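PDB 6IL9: fructuronate-tagaturonate epimerase UxaE from Cohnella laeviribosi in complex with 1 glycerol from Cohnella laeviribosi, which catalyses the epimerisation of D-tagaturonate and D-fructuronate, probably with the help of a zinc ion held in its TIM barrel. Local coordinates for residues 375-380 and 427-432; 385-390 and 423-428; 392-397 and 435-440. All blocks are in the same frame, centred on the assembly; numbering follows the deposited sequence.

Interaction 1. Residues 375-380 and 427-432; sequences AVRIVA and SYMNEN
R377 carries the polar half of this contact, reaching from helix 369-382 to N430 in the turn ahead of helix 432-440. Its NH1 donates to N430 OD1 at 3.0 Å, with an N-H...O angle of 152°. The oxygen sits at the guanidinium edge, close to its plane, yet the donor approaches from above the amide carbonyl plane, 46° out of it. Water 1 closes a small ring beside this bond: it accepts from R377 NH2 at 3.0 Å and donates to N430 OD1 at 3.1 Å. The same arginine forms a salt bridge with E374 through NE, so the guanidinium is gripped from its own helix as well as from the turn.

The apolar half belongs to M429. Its CB lies over one face of the guanidinium, 3.7 Å from R377 NH1, and the two side chains run past each other in opposite directions. The methionine folds back at chi2 (-56°), which carries SD away from the arginine and to within 3.9 Å of V376 CG1. Trimmed to an alanine, position R377 would probably leave N430 OD1 without its arginine donor, the E374 carboxylate without its mate and one flank of M429 uncovered.

Backbone bonds from N430 N to S427 O and from E431 N to Y428 O keep the turn compact, and E431 then takes the N-cap position of helix 432-440. The arrangement belongs to the outer layer of a TIM barrel: helix 369-382, which follows the last barrel strand 363-367, receives a turn from the C-terminal extension.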
ATOM      1  N   ALA A 375      10.855  10.992  -1.452  1.00 15.25           N
ATOM      2  CA  ALA A 375      10.765  12.143  -2.350  1.00 15.08           C
ATOM      3  C   ALA A 375      11.058  13.436  -1.598  1.00 16.89           C
ATOM      4  O   ALA A 375      11.776  14.315  -2.103  1.00 16.30           O
ATOM      5  CB  ALA A 375       9.380  12.188  -3.004  1.00 16.69           C
ATOM      6  N   VAL A 376      10.524  13.558  -0.380  1.00 15.38           N
ATOM      7  CA  VAL A 376      10.828  14.717   0.456  1.00 15.36           C
ATOM      8  C   VAL A 376      12.325  14.800   0.725  1.00 16.87           C
ATOM      9  O   VAL A 376      12.918  15.888   0.690  1.00 16.93           O
ATOM     10  CB  VAL A 376      10.021  14.658   1.767  1.00 15.00           C
ATOM     11  CG1 VAL A 376      10.503  15.756   2.735  1.00 16.20           C
ATOM     12  CG2 VAL A 376       8.532  14.820   1.492  1.00 17.17           C
ATOM     13  N   ARG A 377      12.962  13.654   0.985  1.00 16.80           N
ATOM     14  CA  ARG A 377      14.404  13.642   1.207  1.00 17.28           C
ATOM     15  C   ARG A 377      15.157  14.179  -0.009  1.00 17.35           C
ATOM     16  O   ARG A 377      16.136  14.918   0.137  1.00 19.71           O
ATOM     17  CB  ARG A 377      14.866  12.226   1.545  1.00 17.43           C
ATOM     18  CG  ARG A 377      16.268  12.165   2.101  1.00 16.64           C
ATOM     19  CD  ARG A 377      16.859  10.773   1.923  1.00 20.55           C
ATOM     20  NE  ARG A 377      16.114   9.698   2.586  1.00 19.41           N
ATOM     21  CZ  ARG A 377      16.202   9.402   3.883  1.00 21.09           C
ATOM     22  NH1 ARG A 377      16.971  10.125   4.686  1.00 21.43           N
ATOM     23  NH2 ARG A 377      15.507   8.389   4.382  1.00 18.87           N
ATOM     24  N   ILE A 378      14.711  13.831  -1.219  1.00 15.77           N
ATOM     25  CA  ILE A 378      15.344  14.393  -2.413  1.00 16.39           C
ATOM     26  C   ILE A 378      15.203  15.913  -2.428  1.00 18.23           C
ATOM     27  O   ILE A 378      16.136  16.632  -2.813  1.00 20.19           O
ATOM     28  CB  ILE A 378      14.746  13.766  -3.685  1.00 16.26           C
ATOM     29  CG1 ILE A 378      15.129  12.291  -3.790  1.00 16.97           C
ATOM     30  CG2 ILE A 378      15.195  14.558  -4.937  1.00 16.42           C
ATOM     31  CD1 ILE A 378      16.598  12.025  -3.868  1.00 22.74           C
ATOM     32  N   VAL A 379      14.032  16.424  -2.039  1.00 18.49           N
ATOM     33  CA  VAL A 379      13.832  17.873  -1.997  1.00 18.43           C
ATOM     34  C   VAL A 379      14.766  18.505  -0.970  1.00 22.18           C
ATOM     35  O   VAL A 379      15.399  19.538  -1.230  1.00 20.98           O
ATOM     36  CB  VAL A 379      12.356  18.214  -1.710  1.00 18.13           C
ATOM     37  CG1 VAL A 379      12.177  19.722  -1.507  1.00 19.83           C
ATOM     38  CG2 VAL A 379      11.467  17.731  -2.844  1.00 17.87           C
ATOM     39  N   ALA A 380      14.877  17.894   0.213  1.00 18.46           N
ATOM     40  CA  ALA A 380      15.811  18.421   1.206  1.00 18.89           C
ATOM     41  C   ALA A 380      17.236  18.483   0.658  1.00 23.39           C
ATOM     42  O   ALA A 380      17.980  19.429   0.951  1.00 23.10           O
ATOM     43  CB  ALA A 380      15.771  17.579   2.480  1.00 20.33           C
ATOM     44  N   SER A 427      19.099  15.550   7.114  1.00 21.12           N
ATOM     45  CA  SER A 427      19.158  14.787   8.357  1.00 21.78           C
ATOM     46  C   SER A 427      17.794  14.686   9.029  1.00 18.52           C
ATOM     47  O   SER A 427      17.549  13.735   9.784  1.00 18.83           O
ATOM     48  CB  SER A 427      20.188  15.408   9.308  1.00 21.51           C
ATOM     49  OG  SER A 427      19.832  16.727   9.698  1.00 25.26           O
ATOM     50  N   TYR A 428      16.891  15.642   8.775  1.00 19.12           N
ATOM     51  CA  TYR A 428      15.537  15.531   9.318  1.00 18.64           C
ATOM     52  C   TYR A 428      14.881  14.210   8.929  1.00 18.51           C
ATOM     53  O   TYR A 428      14.129  13.624   9.719  1.00 17.64           O
ATOM     54  CB  TYR A 428      14.662  16.671   8.813  1.00 18.98           C
ATOM     55  CG  TYR A 428      14.850  18.009   9.480  1.00 17.41           C
ATOM     56  CD1 TYR A 428      14.693  18.163  10.858  1.00 17.56           C
ATOM     57  CD2 TYR A 428      15.133  19.137   8.716  1.00 18.79           C
ATOM     58  CE1 TYR A 428      14.837  19.415  11.456  1.00 20.81           C
ATOM     59  CE2 TYR A 428      15.281  20.386   9.305  1.00 20.56           C
ATOM     60  CZ  TYR A 428      15.130  20.517  10.665  1.00 21.32           C
ATOM     61  OH  TYR A 428      15.268  21.771  11.223  1.00 20.22           O
ATOM     62  N   MET A 429      15.110  13.750   7.696  1.00 15.25           N
ATOM     63  CA  MET A 429      14.427  12.550   7.222  1.00 16.97           C
ATOM     64  C   MET A 429      15.047  11.273   7.772  1.00 16.38           C
ATOM     65  O   MET A 429      14.625  10.171   7.394  1.00 18.14           O
ATOM     66  CB  MET A 429      14.384  12.536   5.689  1.00 18.81           C
ATOM     67  CG  MET A 429      13.379  13.556   5.102  1.00 19.72           C
ATOM     68  SD  MET A 429      11.640  13.445   5.652  1.00 12.36           S
ATOM     69  CE  MET A 429      11.658  14.591   7.049  1.00 18.51           C
ATOM     70  N   ASN A 430      16.008  11.401   8.685  1.00 15.73           N
ATOM     71  CA  ASN A 430      16.508  10.284   9.471  1.00 17.90           C
ATOM     72  C   ASN A 430      15.999  10.289  10.905  1.00 20.12           C
ATOM     73  O   ASN A 430      16.370   9.402  11.670  1.00 24.42           O
ATOM     74  CB  ASN A 430      18.040  10.285   9.502  1.00 18.27           C
ATOM     75  CG  ASN A 430      18.646  10.050   8.143  1.00 22.66           C
ATOM     76  OD1 ASN A 430      18.086   9.316   7.326  1.00 22.60           O
ATOM     77  ND2 ASN A 430      19.779  10.689   7.880  1.00 23.69           N
ATOM     78  N   GLU A 431      15.162  11.250  11.288  1.00 15.61           N
ATOM     79  CA  GLU A 431      14.733  11.406  12.675  1.00 15.75           C
ATOM     80  C   GLU A 431      13.276  11.010  12.846  1.00 15.77           C
ATOM     81  O   GLU A 431      12.445  11.297  11.984  1.00 17.33           O
ATOM     82  CB  GLU A 431      14.916  12.851  13.135  1.00 16.67           C
ATOM     83  CG  GLU A 431      16.351  13.322  13.029  1.00 17.97           C
ATOM     84  CD  GLU A 431      16.470  14.827  13.111  1.00 23.27           C
ATOM     85  OE1 GLU A 431      15.420  15.512  13.166  1.00 22.53           O
ATOM     86  OE2 GLU A 431      17.621  15.324  13.132  1.00 27.37           O
ATOM     87  N   ASN A 432      12.959  10.388  13.992  1.00 15.15           N
ATOM     88  CA  ASN A 432      11.594   9.921  14.219  1.00 14.96           C
ATOM     89  C   ASN A 432      10.579  11.042  14.053  1.00 14.44           C
ATOM     90  O   ASN A 432       9.585  10.903  13.325  1.00 15.05           O
ATOM     91  CB  ASN A 432      11.450   9.337  15.625  1.00 14.89           C
ATOM     92  CG  ASN A 432      12.109   7.994  15.772  1.00 17.40           C
ATOM     93  OD1 ASN A 432      12.412   7.318  14.785  1.00 17.05           O
ATOM     94  ND2 ASN A 432      12.324   7.586  17.017  1.00 20.88           N
TER
HETATM   95  O   HOH W   1      15.894   7.102   7.038  1.00 24.14           O

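Interaction 2. Residues 385-390 and 423-428; sequences GLYRRM and EELPSY
Y387 and R388 of helix 384-402 pack on L425 and Y428 in the helical C-terminal extension of the barrel, where the chain comes back in loose helical turns before helix 432-440. L425 is the wedge, both of its methyls lying between the arginine and the tyrosine Y387. L425 CD1 lies over a face of the R388 guanidinium, 3.8 Å from R388 NE, toward the rim of the group rather than its middle. L425 CD2 comes to 4.0 Å from Y387 CD2. R388 gets there by stretching out from CG to NE (chi2 -176°), crossing the leucine at about a right angle.

The charged end of R388 is well occupied from the loop itself: NH2 forms a salt bridge with D422 and a hydrogen bond with V420 O, and NH1 reaches L417 O. So many partners probably hold the guanidinium from turning, with its face against L425.

The two tyrosines meet beside this wedge. Y387 OH comes to 3.5 Å from Y428 CB, and Y387 CE2 lies 3.7 Å from Y428 CD2. Their planes are nearly parallel, 20° apart, but with centroids separated by 6.0 Å the rings have slid past each other and barely overlap. Both hydroxyls are satisfied elsewhere, Y387 OH by H391 ND1 and Y428 OH by R415 O, while R415 also makes a cation-pi contact with the Y428 ring. Y387 further touches V376 and A380 of helix 369-382 and L438 of helix 432-440.

No hydrogen bond joins the two segments directly. The result is a loop folded back across the helix it has just left, held by apolar and aromatic packing with an arginine tying down its margin, in the helical layer outside a TIM barrel.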
ATOM      1  N   GLY A 385      15.471  25.364  -0.339  1.00 22.07           N
ATOM      2  CA  GLY A 385      14.494  26.422  -0.154  1.00 24.09           C
ATOM      3  C   GLY A 385      13.069  25.905  -0.156  1.00 24.93           C
ATOM      4  O   GLY A 385      12.229  26.366   0.626  1.00 21.74           O
ATOM      5  N   LEU A 386      12.777  24.944  -1.039  1.00 22.12           N
ATOM      6  CA  LEU A 386      11.448  24.342  -1.061  1.00 19.69           C
ATOM      7  C   LEU A 386      11.225  23.481   0.174  1.00 19.29           C
ATOM      8  O   LEU A 386      10.146  23.522   0.775  1.00 20.02           O
ATOM      9  CB  LEU A 386      11.256  23.510  -2.336  1.00 18.72           C
ATOM     10  CG  LEU A 386       9.922  22.768  -2.458  1.00 19.26           C
ATOM     11  CD1 LEU A 386       8.744  23.737  -2.415  1.00 20.89           C
ATOM     12  CD2 LEU A 386       9.874  21.917  -3.738  1.00 17.04           C
ATOM     13  N   TYR A 387      12.236  22.706   0.573  1.00 18.13           N
ATOM     14  CA  TYR A 387      12.089  21.886   1.773  1.00 17.81           C
ATOM     15  C   TYR A 387      11.731  22.749   2.984  1.00 21.23           C
ATOM     16  O   TYR A 387      10.813  22.417   3.750  1.00 19.38           O
ATOM     17  CB  TYR A 387      13.356  21.065   2.060  1.00 19.48           C
ATOM     18  CG  TYR A 387      13.116  20.280   3.324  1.00 18.80           C
ATOM     19  CD1 TYR A 387      12.458  19.053   3.279  1.00 19.73           C
ATOM     20  CD2 TYR A 387      13.445  20.809   4.573  1.00 19.88           C
ATOM     21  CE1 TYR A 387      12.169  18.356   4.439  1.00 18.64           C
ATOM     22  CE2 TYR A 387      13.146  20.123   5.740  1.00 19.30           C
ATOM     23  CZ  TYR A 387      12.511  18.894   5.662  1.00 18.60           C
ATOM     24  OH  TYR A 387      12.220  18.227   6.828  1.00 19.57           O
ATOM     25  N   ARG A 388      12.458  23.850   3.187  1.00 20.39           N
ATOM     26  CA  ARG A 388      12.190  24.715   4.341  1.00 21.72           C
ATOM     27  C   ARG A 388      10.753  25.216   4.336  1.00 20.94           C
ATOM     28  O   ARG A 388      10.081  25.218   5.377  1.00 22.01           O
ATOM     29  CB  ARG A 388      13.149  25.906   4.361  1.00 21.39           C
ATOM     30  CG  ARG A 388      14.596  25.553   4.574  1.00 20.94           C
ATOM     31  CD  ARG A 388      15.477  26.819   4.684  1.00 27.36           C
ATOM     32  NE  ARG A 388      16.875  26.437   4.832  1.00 24.19           N
ATOM     33  CZ  ARG A 388      17.467  26.184   5.995  1.00 23.85           C
ATOM     34  NH1 ARG A 388      16.796  26.300   7.139  1.00 26.46           N
ATOM     35  NH2 ARG A 388      18.730  25.809   6.010  1.00 25.13           N
ATOM     36  N   ARG A 389      10.260  25.647   3.174  1.00 20.81           N
ATOM     37  CA  ARG A 389       8.884  26.120   3.102  1.00 18.78           C
ATOM     38  C   ARG A 389       7.892  25.006   3.418  1.00 21.89           C
ATOM     39  O   ARG A 389       6.895  25.235   4.119  1.00 21.23           O
ATOM     40  CB  ARG A 389       8.619  26.717   1.722  1.00 22.25           C
ATOM     41  CG  ARG A 389       9.383  28.021   1.486  1.00 25.99           C
ATOM     42  CD  ARG A 389       9.155  28.539   0.085  1.00 28.14           C
ATOM     43  NE  ARG A 389       7.732  28.586  -0.216  1.00 29.85           N
ATOM     44  CZ  ARG A 389       7.167  28.010  -1.271  1.00 27.51           C
ATOM     45  NH1 ARG A 389       7.911  27.343  -2.146  1.00 29.32           N
ATOM     46  NH2 ARG A 389       5.858  28.109  -1.451  1.00 27.18           N
ATOM     47  N   MET A 390       8.140  23.795   2.903  1.00 22.19           N
ATOM     48  CA  MET A 390       7.241  22.668   3.166  1.00 17.93           C
ATOM     49  C   MET A 390       7.292  22.246   4.633  1.00 18.83           C
ATOM     50  O   MET A 390       6.254  21.958   5.240  1.00 19.11           O
ATOM     51  CB  MET A 390       7.597  21.485   2.251  1.00 19.35           C
ATOM     52  CG  MET A 390       7.375  21.753   0.752  1.00 18.98           C
ATOM     53  SD  MET A 390       7.756  20.362  -0.385  1.00 15.04           S
ATOM     54  CE  MET A 390       6.479  19.184   0.067  1.00 22.93           C
ATOM     55  N   GLU A 423      22.854  22.165   4.156  1.00 25.80           N
ATOM     56  CA  GLU A 423      23.517  20.872   4.045  1.00 27.90           C
ATOM     57  C   GLU A 423      22.969  19.872   5.052  1.00 26.35           C
ATOM     58  O   GLU A 423      23.053  18.661   4.826  1.00 25.87           O
ATOM     59  CB  GLU A 423      25.024  21.035   4.236  1.00 33.21           C
ATOM     60  CG  GLU A 423      25.632  22.178   3.437  1.00 40.61           C
ATOM     61  CD  GLU A 423      25.727  23.469   4.237  1.00 43.88           C
ATOM     62  OE1 GLU A 423      26.674  23.601   5.049  1.00 52.64           O
ATOM     63  OE2 GLU A 423      24.856  24.350   4.049  1.00 37.98           O
ATOM     64  N   GLU A 424      22.416  20.358   6.161  1.00 25.45           N
ATOM     65  CA  GLU A 424      21.902  19.504   7.224  1.00 26.94           C
ATOM     66  C   GLU A 424      20.422  19.169   7.077  1.00 24.72           C
ATOM     67  O   GLU A 424      19.940  18.277   7.783  1.00 23.74           O
ATOM     68  CB  GLU A 424      22.092  20.166   8.590  1.00 30.31           C
ATOM     69  CG  GLU A 424      23.518  20.303   9.063  1.00 34.36           C
ATOM     70  CD  GLU A 424      23.612  21.171  10.315  1.00 35.59           C
ATOM     71  OE1 GLU A 424      22.831  22.139  10.423  1.00 34.34           O
ATOM     72  OE2 GLU A 424      24.455  20.888  11.192  1.00 41.62           O
ATOM     73  N   LEU A 425      19.684  19.877   6.226  1.00 21.10           N
ATOM     74  CA  LEU A 425      18.255  19.604   6.086  1.00 21.74           C
ATOM     75  C   LEU A 425      17.931  18.136   5.828  1.00 20.37           C
ATOM     76  O   LEU A 425      16.937  17.651   6.398  1.00 19.52           O
ATOM     77  CB  LEU A 425      17.662  20.488   4.979  1.00 21.78           C
ATOM     78  CG  LEU A 425      17.584  21.988   5.301  1.00 23.05           C
ATOM     79  CD1 LEU A 425      17.080  22.723   4.088  1.00 21.53           C
ATOM     80  CD2 LEU A 425      16.668  22.288   6.492  1.00 19.23           C
ATOM     81  N   PRO A 426      18.696  17.380   5.030  1.00 20.62           N
ATOM     82  CA  PRO A 426      18.341  15.967   4.816  1.00 19.28           C
ATOM     83  C   PRO A 426      18.362  15.126   6.081  1.00 21.30           C
ATOM     84  O   PRO A 426      17.690  14.086   6.119  1.00 19.83           O
ATOM     85  CB  PRO A 426      19.401  15.487   3.815  1.00 22.86           C
ATOM     86  CG  PRO A 426      19.765  16.721   3.050  1.00 20.74           C
ATOM     87  CD  PRO A 426      19.750  17.814   4.086  1.00 21.59           C
ATOM     88  N   SER A 427      19.099  15.550   7.114  1.00 21.12           N
ATOM     89  CA  SER A 427      19.158  14.787   8.357  1.00 21.78           C
ATOM     90  C   SER A 427      17.794  14.686   9.029  1.00 18.52           C
ATOM     91  O   SER A 427      17.549  13.735   9.784  1.00 18.83           O
ATOM     92  CB  SER A 427      20.188  15.408   9.308  1.00 21.51           C
ATOM     93  OG  SER A 427      19.832  16.727   9.698  1.00 25.26           O
ATOM     94  N   TYR A 428      16.891  15.642   8.775  1.00 19.12           N
ATOM     95  CA  TYR A 428      15.537  15.531   9.318  1.00 18.64           C
ATOM     96  C   TYR A 428      14.881  14.210   8.929  1.00 18.51           C
ATOM     97  O   TYR A 428      14.129  13.624   9.719  1.00 17.64           O
ATOM     98  CB  TYR A 428      14.662  16.671   8.813  1.00 18.98           C
ATOM     99  CG  TYR A 428      14.850  18.009   9.480  1.00 17.41           C
ATOM    100  CD1 TYR A 428      14.693  18.163  10.858  1.00 17.56           C
ATOM    101  CD2 TYR A 428      15.133  19.137   8.716  1.00 18.79           C
ATOM    102  CE1 TYR A 428      14.837  19.415  11.456  1.00 20.81           C
ATOM    103  CE2 TYR A 428      15.281  20.386   9.305  1.00 20.56           C
ATOM    104  CZ  TYR A 428      15.130  20.517  10.665  1.00 21.32           C
ATOM    105  OH  TYR A 428      15.268  21.771  11.223  1.00 20.22           O
TER

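Interaction 3. Residues 392-397 and 435-440; sequences QYALEH and RQLLHI
L437 points from helix 432-440 toward helix 384-402, where it meets A394 and L395, and its branches sort the contact between them. CB serves as the stem, aimed at the neighbouring helix. L437 CG stands anti to the backbone N (chi1 168°) and lies 3.9 Å from A394 CB. From there L437 CD1 dips against the neighbouring backbone, 3.7 Å from A394 O and 3.8 Å from L395 N, with A394 CB beside it at 3.9 Å. L437 CD2 takes the other direction and meets L395 CD2, also at 3.9 Å; the two leucine side chains cross at about a right angle.

The small side chain of A394 is consistent with the close approach here: A394 CA lies 6.6 Å from L438 CA, the nearest such pair. H391 and F398 also touch L437, one turn to each side along helix 384-402. Everything between the segments is van der Waals packing, with no hydrogen bond across.

R435 and H439 look elsewhere: R435 forms a salt bridge with D347, and H439 NE2 hydrogen-bonds a phosphate oxygen of the phosphoserine at position 346, a short way along the chain from the zinc ligand H343. With H391, A394, L395 and F398 around it, L437 sits as a knob in the hole they form, the knobs-into-holes packing of neighbouring helices, here in the helical extension beside a TIM barrel.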
ATOM      1  N   GLN A 392       8.131  24.067   7.285  1.00 21.36           N
ATOM      2  CA  GLN A 392       7.495  25.078   8.128  1.00 22.64           C
ATOM      3  C   GLN A 392       5.975  25.015   8.018  1.00 21.86           C
ATOM      4  O   GLN A 392       5.265  25.150   9.022  1.00 20.44           O
ATOM      5  CB  GLN A 392       8.011  26.470   7.752  1.00 23.96           C
ATOM      6  CG  GLN A 392       7.665  27.547   8.776  1.00 30.68           C
ATOM      7  CD  GLN A 392       8.165  27.220  10.175  1.00 28.73           C
ATOM      8  OE1 GLN A 392       9.348  26.920  10.378  1.00 30.35           O
ATOM      9  NE2 GLN A 392       7.264  27.284  11.154  1.00 33.44           N
ATOM     10  N   TYR A 393       5.460  24.796   6.803  1.00 21.82           N
ATOM     11  CA  TYR A 393       4.023  24.659   6.608  1.00 19.75           C
ATOM     12  C   TYR A 393       3.485  23.445   7.349  1.00 21.70           C
ATOM     13  O   TYR A 393       2.431  23.515   7.994  1.00 21.60           O
ATOM     14  CB  TYR A 393       3.719  24.556   5.112  1.00 19.62           C
ATOM     15  CG  TYR A 393       2.268  24.712   4.710  1.00 21.42           C
ATOM     16  CD1 TYR A 393       1.428  23.610   4.616  1.00 20.64           C
ATOM     17  CD2 TYR A 393       1.756  25.954   4.358  1.00 22.52           C
ATOM     18  CE1 TYR A 393       0.113  23.738   4.231  1.00 23.56           C
ATOM     19  CE2 TYR A 393       0.441  26.091   3.965  1.00 22.49           C
ATOM     20  CZ  TYR A 393      -0.376  24.991   3.902  1.00 25.35           C
ATOM     21  OH  TYR A 393      -1.687  25.129   3.504  1.00 26.39           O
ATOM     22  N   ALA A 394       4.207  22.323   7.273  1.00 19.25           N
ATOM     23  CA  ALA A 394       3.812  21.134   8.018  1.00 19.06           C
ATOM     24  C   ALA A 394       3.730  21.422   9.513  1.00 18.86           C
ATOM     25  O   ALA A 394       2.786  20.991  10.180  1.00 20.47           O
ATOM     26  CB  ALA A 394       4.799  20.004   7.735  1.00 17.10           C
ATOM     27  N   LEU A 395       4.722  22.137  10.058  1.00 20.95           N
ATOM     28  CA  LEU A 395       4.678  22.522  11.467  1.00 22.38           C
ATOM     29  C   LEU A 395       3.432  23.331  11.767  1.00 22.57           C
ATOM     30  O   LEU A 395       2.769  23.115  12.786  1.00 23.21           O
ATOM     31  CB  LEU A 395       5.914  23.338  11.831  1.00 22.29           C
ATOM     32  CG  LEU A 395       7.230  22.612  12.086  1.00 22.79           C
ATOM     33  CD1 LEU A 395       8.375  23.624  12.178  1.00 27.24           C
ATOM     34  CD2 LEU A 395       7.144  21.778  13.355  1.00 23.32           C
ATOM     35  N   GLU A 396       3.094  24.265  10.880  1.00 20.60           N
ATOM     36  CA  GLU A 396       1.978  25.163  11.133  1.00 26.89           C
ATOM     37  C   GLU A 396       0.631  24.460  11.067  1.00 27.36           C
ATOM     38  O   GLU A 396      -0.334  24.942  11.673  1.00 29.01           O
ATOM     39  CB  GLU A 396       2.022  26.321  10.136  1.00 29.27           C
ATOM     40  CG  GLU A 396       3.131  27.312  10.431  1.00 33.10           C
ATOM     41  CD  GLU A 396       3.361  28.300   9.299  1.00 38.71           C
ATOM     42  OE1 GLU A 396       2.611  28.260   8.294  1.00 43.22           O
ATOM     43  OE2 GLU A 396       4.306  29.109   9.417  1.00 46.47           O
ATOM     44  N   HIS A 397       0.534  23.340  10.350  1.00 23.14           N
ATOM     45  CA  HIS A 397      -0.739  22.668  10.123  1.00 22.46           C
ATOM     46  C   HIS A 397      -0.762  21.240  10.655  1.00 19.74           C
ATOM     47  O   HIS A 397      -1.685  20.488  10.343  1.00 20.13           O
ATOM     48  CB  HIS A 397      -1.077  22.678   8.630  1.00 24.06           C
ATOM     49  CG  HIS A 397      -1.258  24.055   8.073  1.00 24.78           C
ATOM     50  ND1 HIS A 397      -2.433  24.761   8.220  1.00 29.30           N
ATOM     51  CD2 HIS A 397      -0.414  24.861   7.386  1.00 24.40           C
ATOM     52  CE1 HIS A 397      -2.305  25.945   7.643  1.00 28.19           C
ATOM     53  NE2 HIS A 397      -1.091  26.030   7.130  1.00 25.62           N
ATOM     54  N   ARG A 435      10.344  12.876  10.612  1.00 13.43           N
ATOM     55  CA  ARG A 435       9.751  11.946   9.651  1.00 16.28           C
ATOM     56  C   ARG A 435       8.235  11.883   9.810  1.00 15.58           C
ATOM     57  O   ARG A 435       7.493  11.934   8.821  1.00 14.87           O
ATOM     58  CB  ARG A 435      10.363  10.550   9.793  1.00 15.24           C
ATOM     59  CG  ARG A 435      11.718  10.412   9.105  1.00 16.14           C
ATOM     60  CD  ARG A 435      12.262   8.995   9.230  1.00 14.35           C
ATOM     61  NE  ARG A 435      11.482   8.011   8.473  1.00 18.54           N
ATOM     62  CZ  ARG A 435      11.600   7.802   7.166  1.00 17.00           C
ATOM     63  NH1 ARG A 435      12.468   8.517   6.460  1.00 17.23           N
ATOM     64  NH2 ARG A 435      10.846   6.878   6.561  1.00 16.42           N
ATOM     65  N   GLN A 436       7.748  11.782  11.052  1.00 14.08           N
ATOM     66  CA  GLN A 436       6.300  11.713  11.238  1.00 16.03           C
ATOM     67  C   GLN A 436       5.625  13.016  10.830  1.00 15.25           C
ATOM     68  O   GLN A 436       4.524  13.001  10.267  1.00 15.66           O
ATOM     69  CB  GLN A 436       5.972  11.378  12.688  1.00 13.87           C
ATOM     70  CG  GLN A 436       6.413   9.972  13.064  1.00 13.80           C
ATOM     71  CD  GLN A 436       5.714   9.483  14.306  1.00 14.39           C
ATOM     72  OE1 GLN A 436       5.662  10.189  15.316  1.00 15.65           O
ATOM     73  NE2 GLN A 436       5.165   8.280  14.246  1.00 13.82           N
ATOM     74  N   LEU A 437       6.284  14.145  11.101  1.00 15.17           N
ATOM     75  CA  LEU A 437       5.746  15.450  10.736  1.00 15.33           C
ATOM     76  C   LEU A 437       5.478  15.521   9.242  1.00 17.64           C
ATOM     77  O   LEU A 437       4.399  15.943   8.814  1.00 17.97           O
ATOM     78  CB  LEU A 437       6.734  16.537  11.152  1.00 13.71           C
ATOM     79  CG  LEU A 437       6.497  17.948  10.618  1.00 17.37           C
ATOM     80  CD1 LEU A 437       5.258  18.534  11.283  1.00 19.94           C
ATOM     81  CD2 LEU A 437       7.729  18.822  10.857  1.00 19.35           C
ATOM     82  N   LEU A 438       6.457  15.103   8.435  1.00 14.22           N
ATOM     83  CA  LEU A 438       6.304  15.160   6.982  1.00 15.89           C
ATOM     84  C   LEU A 438       5.460  14.005   6.447  1.00 17.94           C
ATOM     85  O   LEU A 438       4.774  14.168   5.431  1.00 15.67           O
ATOM     86  CB  LEU A 438       7.686  15.174   6.311  1.00 17.09           C
ATOM     87  CG  LEU A 438       8.367  16.539   6.086  1.00 17.35           C
ATOM     88  CD1 LEU A 438       7.601  17.373   5.084  1.00 18.14           C
ATOM     89  CD2 LEU A 438       8.549  17.333   7.396  1.00 19.06           C
ATOM     90  N   HIS A 439       5.477  12.850   7.122  1.00 15.24           N
ATOM     91  CA  HIS A 439       4.761  11.672   6.624  1.00 13.82           C
ATOM     92  C   HIS A 439       3.271  11.962   6.541  1.00 17.61           C
ATOM     93  O   HIS A 439       2.632  11.716   5.516  1.00 16.58           O
ATOM     94  CB  HIS A 439       5.028  10.480   7.562  1.00 17.60           C
ATOM     95  CG  HIS A 439       4.549   9.149   7.051  1.00 18.33           C
ATOM     96  ND1 HIS A 439       3.227   8.882   6.751  1.00 16.55           N
ATOM     97  CD2 HIS A 439       5.224   7.992   6.834  1.00 15.99           C
ATOM     98  CE1 HIS A 439       3.111   7.628   6.352  1.00 15.71           C
ATOM     99  NE2 HIS A 439       4.308   7.062   6.397  1.00 15.27           N
ATOM    100  N   ILE A 440       2.720  12.532   7.612  1.00 15.06           N
ATOM    101  CA  ILE A 440       1.282  12.614   7.804  1.00 17.45           C
ATOM    102  C   ILE A 440       0.681  13.859   7.158  1.00 17.76           C
ATOM    103  O   ILE A 440      -0.534  13.891   6.909  1.00 19.11           O
ATOM    104  CB  ILE A 440       1.068  12.522   9.329  1.00 22.19           C
ATOM    105  CG1 ILE A 440       0.972  11.072   9.789  1.00 17.96           C
ATOM    106  CG2 ILE A 440      -0.085  13.296   9.819  1.00 36.03           C
ATOM    107  CD1 ILE A 440       2.181  10.267   9.615  1.00 29.68           C
TER

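Interactions 2 and 3 both use helix 384-402, two turns apart, while interactions 1 and 2 end on the same returning loop and share S427 and Y428. Interaction 1 is partly buried and mixes a charged, water-bridged edge with an apolar patch; interaction 2 is buried and mainly apolar and aromatic; interaction 3 is a buried contact of aliphatic side chains between two regular helices. Y387 of interaction 2 touches both of the others, also meeting M429 of interaction 1. Between interactions 1 and 3 the connection is partly polar, a probable hydrogen bond from R435 NH1 to M429 O. Together they pack helices 369-382, 384-402 and 432-440 around the loop, at the barrel's outside.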